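PDB 7AKC: phenolpthiocerol synthesis type-I polyketide synthase ppsA from Mycobacterium bovis, which probably takes part in building the lipid core of phthiocerols and phenolphthiocerols, its acyltransferase domain, the part in this structure, loading extender units. Local coordinates for residues Leu221-Arg226 and Glu258-Met264. Residues are numbered along the deposited sequence; the frame is centred on the assembly and turned at random.
Sequences LQPAMR and EHWATNM
Gln222 and Ala261 form the closest CA pair, 4.9 Å apart, between two nearly antiparallel helical segments; the axes of helix 222-226 and helix 258-264 come within 8.5 Å at 155°. Such proximity is consistent with the small side chain of Ala261, whose CB points at the partner helix and lies 3.8 Å from both Met225 CB and Arg226 CG. On one flank of this methyl, Gln222 NE2 donates to Ala261 O at 2.9 Å. That bond is almost straight (174°) and lies in the amide plane of Gln222, yet it meets the carbonyl from above its plane rather than on a lone pair. Farther along, Arg226 runs extended from CG to NE and presents the edge of its guanidinium to Glu258. NE donates to Glu258 OE2 at 3.1 Å on the syn side, and NH2 adds a weak bond to the same oxygen; the guanidinium and carboxylate planes are 50° apart, so the two groups are not coplanar. Gln222 CB packs against one guanidinium face. The inner flank is apolar. Met225, bent at chi2 and chi3, sets CG 3.6 Å from Met264 SD and carries CE to Trp260 CB at the same separation. Leu140 and Arg137 of helix 127-141 also touch Met225, while Trp260 turns its indole toward helix 115-121, which follows the probable nucleophile elbow. The interface between these two helices of the acyltransferase domain thus has two sides: buried thioethers form the inner one, and on the more solvent-accessible flank, where Glu258 is exposed and Gln222 and Arg226 partly so, the amide-to-carbonyl hydrogen bond and the salt bridge, from residues one helical turn apart, tie the helices at two successive levels.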
ATOM      1  N   LEU A 221      18.468  -1.148   1.977  1.00 32.82           N
ATOM      2  CA  LEU A 221      18.186  -1.294   0.525  1.00 33.25           C
ATOM      3  C   LEU A 221      17.994   0.075  -0.146  1.00 34.41           C
ATOM      4  O   LEU A 221      17.934   0.108  -1.376  1.00 34.87           O
ATOM      5  CB  LEU A 221      16.933  -2.145   0.328  1.00 33.08           C
ATOM      6  CG  LEU A 221      16.856  -3.451   1.114  1.00 34.60           C
ATOM      7  CD1 LEU A 221      15.549  -4.156   0.820  1.00 34.57           C
ATOM      8  CD2 LEU A 221      18.026  -4.355   0.781  1.00 35.97           C
ATOM      9  N   GLN A 222      17.903   1.141   0.634  1.00 34.91           N
ATOM     10  CA  GLN A 222      17.613   2.475   0.048  1.00 36.33           C
ATOM     11  C   GLN A 222      18.802   2.964  -0.803  1.00 39.50           C
ATOM     12  O   GLN A 222      18.511   3.472  -1.878  1.00 39.03           O
ATOM     13  CB  GLN A 222      17.202   3.477   1.124  1.00 35.99           C
ATOM     14  CG  GLN A 222      15.904   3.133   1.828  1.00 35.78           C
ATOM     15  CD  GLN A 222      15.581   4.181   2.860  1.00 35.08           C
ATOM     16  OE1 GLN A 222      16.380   4.475   3.740  1.00 37.93           O
ATOM     17  NE2 GLN A 222      14.408   4.775   2.741  1.00 31.97           N
ATOM     18  N   PRO A 223      20.105   2.836  -0.424  1.00 41.42           N
ATOM     19  CA  PRO A 223      21.157   3.314  -1.338  1.00 42.87           C
ATOM     20  C   PRO A 223      21.104   2.627  -2.692  1.00 44.82           C
ATOM     21  O   PRO A 223      21.271   3.296  -3.716  1.00 47.15           O
ATOM     22  CB  PRO A 223      22.454   3.004  -0.583  1.00 43.14           C
ATOM     23  CG  PRO A 223      22.052   3.007   0.858  1.00 42.88           C
ATOM     24  CD  PRO A 223      20.692   2.330   0.834  1.00 41.11           C
ATOM     25  N   ALA A 224      20.857   1.308  -2.709  1.00 44.67           N
ATOM     26  CA  ALA A 224      20.758   0.521  -3.945  1.00 45.05           C
ATOM     27  C   ALA A 224      19.599   1.040  -4.794  1.00 44.73           C
ATOM     28  O   ALA A 224      19.765   1.254  -6.000  1.00 45.69           O
ATOM     29  N   MET A 225      18.455   1.334  -4.162  1.00 43.32           N
ATOM     30  CA  MET A 225      17.290   1.866  -4.858  1.00 44.06           C
ATOM     31  C   MET A 225      17.604   3.197  -5.504  1.00 47.33           C
ATOM     32  O   MET A 225      17.300   3.384  -6.681  1.00 48.61           O
ATOM     33  CB  MET A 225      16.087   2.010  -3.914  1.00 43.09           C
ATOM     34  CG  MET A 225      15.487   0.667  -3.555  1.00 42.22           C
ATOM     35  SD  MET A 225      14.377   0.007  -4.843  1.00 40.42           S
ATOM     36  CE  MET A 225      13.062   1.242  -4.804  1.00 39.60           C
ATOM     37  N   ARG A 226      18.221   4.115  -4.754  1.00 49.25           N
ATOM     38  CA  ARG A 226      18.536   5.434  -5.293  1.00 52.64           C
ATOM     39  C   ARG A 226      19.534   5.345  -6.446  1.00 57.33           C
ATOM     40  O   ARG A 226      19.475   6.161  -7.371  1.00 58.97           O
ATOM     41  CB  ARG A 226      19.048   6.369  -4.193  1.00 52.41           C
ATOM     42  CG  ARG A 226      18.033   6.634  -3.098  1.00 53.81           C
ATOM     43  CD  ARG A 226      18.737   7.275  -1.932  1.00 55.05           C
ATOM     44  NE  ARG A 226      17.868   7.476  -0.774  1.00 56.51           N
ATOM     45  CZ  ARG A 226      18.196   7.145   0.472  1.00 56.64           C
ATOM     46  NH1 ARG A 226      19.369   6.569   0.730  1.00 54.65           N
ATOM     47  NH2 ARG A 226      17.350   7.370   1.467  1.00 56.21           N
ATOM     48  N   GLU A 258      14.313   8.498  -5.331  1.00 49.27           N
ATOM     49  CA  GLU A 258      14.205   8.910  -3.939  1.00 47.56           C
ATOM     50  C   GLU A 258      12.817   8.585  -3.408  1.00 45.07           C
ATOM     51  O   GLU A 258      12.720   8.020  -2.311  1.00 44.48           O
ATOM     52  CB  GLU A 258      14.546  10.404  -3.746  1.00 51.60           C
ATOM     53  CG  GLU A 258      14.640  10.790  -2.277  1.00 57.63           C
ATOM     54  CD  GLU A 258      15.638   9.995  -1.449  1.00 64.40           C
ATOM     55  OE1 GLU A 258      16.849  10.303  -1.531  1.00 67.94           O
ATOM     56  OE2 GLU A 258      15.214   9.064  -0.722  1.00 66.12           O
ATOM     57  N   HIS A 259      11.759   8.875  -4.203  1.00 42.64           N
ATOM     58  CA  HIS A 259      10.395   8.524  -3.834  1.00 41.01           C
ATOM     59  C   HIS A 259      10.241   7.006  -3.610  1.00 39.23           C
ATOM     60  O   HIS A 259       9.649   6.627  -2.609  1.00 37.52           O
ATOM     61  CB  HIS A 259       9.373   8.983  -4.881  1.00 41.25           C
ATOM     62  CG  HIS A 259       7.963   8.676  -4.467  1.00 38.63           C
ATOM     63  ND1 HIS A 259       7.297   9.470  -3.554  1.00 39.70           N
ATOM     64  CD2 HIS A 259       7.167   7.635  -4.805  1.00 37.91           C
ATOM     65  CE1 HIS A 259       6.112   8.903  -3.378  1.00 39.29           C
ATOM     66  NE2 HIS A 259       5.990   7.801  -4.122  1.00 38.69           N
ATOM     67  N   TRP A 260      10.731   6.149  -4.526  1.00 39.42           N
ATOM     68  CA  TRP A 260      10.572   4.690  -4.341  1.00 40.47           C
ATOM     69  C   TRP A 260      11.406   4.125  -3.192  1.00 39.82           C
ATOM     70  O   TRP A 260      10.909   3.268  -2.443  1.00 40.00           O
ATOM     71  CB  TRP A 260      10.795   3.935  -5.672  1.00 41.84           C
ATOM     72  CG  TRP A 260       9.858   4.433  -6.739  1.00 42.67           C
ATOM     73  CD1 TRP A 260      10.191   5.110  -7.881  1.00 43.96           C
ATOM     74  CD2 TRP A 260       8.421   4.426  -6.679  1.00 42.81           C
ATOM     75  NE1 TRP A 260       9.049   5.506  -8.548  1.00 44.06           N
ATOM     76  CE2 TRP A 260       7.948   5.101  -7.829  1.00 43.37           C
ATOM     77  CE3 TRP A 260       7.488   3.964  -5.735  1.00 43.14           C
ATOM     78  CZ2 TRP A 260       6.590   5.322  -8.051  1.00 44.30           C
ATOM     79  CZ3 TRP A 260       6.147   4.140  -5.987  1.00 43.68           C
ATOM     80  CH2 TRP A 260       5.710   4.831  -7.122  1.00 44.06           C
ATOM     81  N   ALA A 261      12.614   4.682  -2.959  1.00 38.97           N
ATOM     82  CA  ALA A 261      13.443   4.294  -1.798  1.00 37.73           C
ATOM     83  C   ALA A 261      12.743   4.702  -0.491  1.00 35.58           C
ATOM     84  O   ALA A 261      12.747   3.947   0.486  1.00 35.06           O
ATOM     85  CB  ALA A 261      14.809   4.971  -1.880  1.00 39.15           C
ATOM     86  N   THR A 262      12.100   5.881  -0.490  1.00 33.88           N
ATOM     87  CA  THR A 262      11.397   6.362   0.694  1.00 33.26           C
ATOM     88  C   THR A 262      10.126   5.580   0.949  1.00 30.96           C
ATOM     89  O   THR A 262       9.826   5.223   2.092  1.00 30.50           O
ATOM     90  CB  THR A 262      11.129   7.864   0.549  1.00 34.66           C
ATOM     91  OG1 THR A 262      12.372   8.564   0.568  1.00 38.06           O
ATOM     92  CG2 THR A 262      10.193   8.408   1.631  1.00 33.20           C
ATOM     93  N   ASN A 263       9.366   5.316  -0.125  1.00 29.26           N
ATOM     94  CA  ASN A 263       8.086   4.605  -0.074  1.00 28.77           C
ATOM     95  C   ASN A 263       8.202   3.205   0.539  1.00 28.50           C
ATOM     96  O   ASN A 263       7.332   2.789   1.318  1.00 28.03           O
ATOM     97  CB  ASN A 263       7.439   4.564  -1.474  1.00 30.47           C
ATOM     98  CG  ASN A 263       6.335   3.562  -1.596  1.00 31.50           C
ATOM     99  OD1 ASN A 263       6.580   2.394  -1.948  1.00 32.72           O
ATOM    100  ND2 ASN A 263       5.132   3.962  -1.210  1.00 29.66           N
ATOM    101  N   MET A 264       9.283   2.509   0.208  1.00 29.25           N
ATOM    102  CA  MET A 264       9.477   1.123   0.717  1.00 28.57           C
ATOM    103  C   MET A 264       9.777   1.108   2.227  1.00 27.61           C
ATOM    104  O   MET A 264       9.510   0.084   2.840  1.00 27.55           O
ATOM    105  CB  MET A 264      10.601   0.422  -0.059  1.00 31.74           C
ATOM    106  CG  MET A 264      11.985   0.866   0.314  1.00 35.84           C
ATOM    107  SD  MET A 264      13.225   0.184  -0.799  1.00 42.66           S
ATOM    108  CE  MET A 264      12.732  -1.535  -0.827  1.00 32.36           C
TER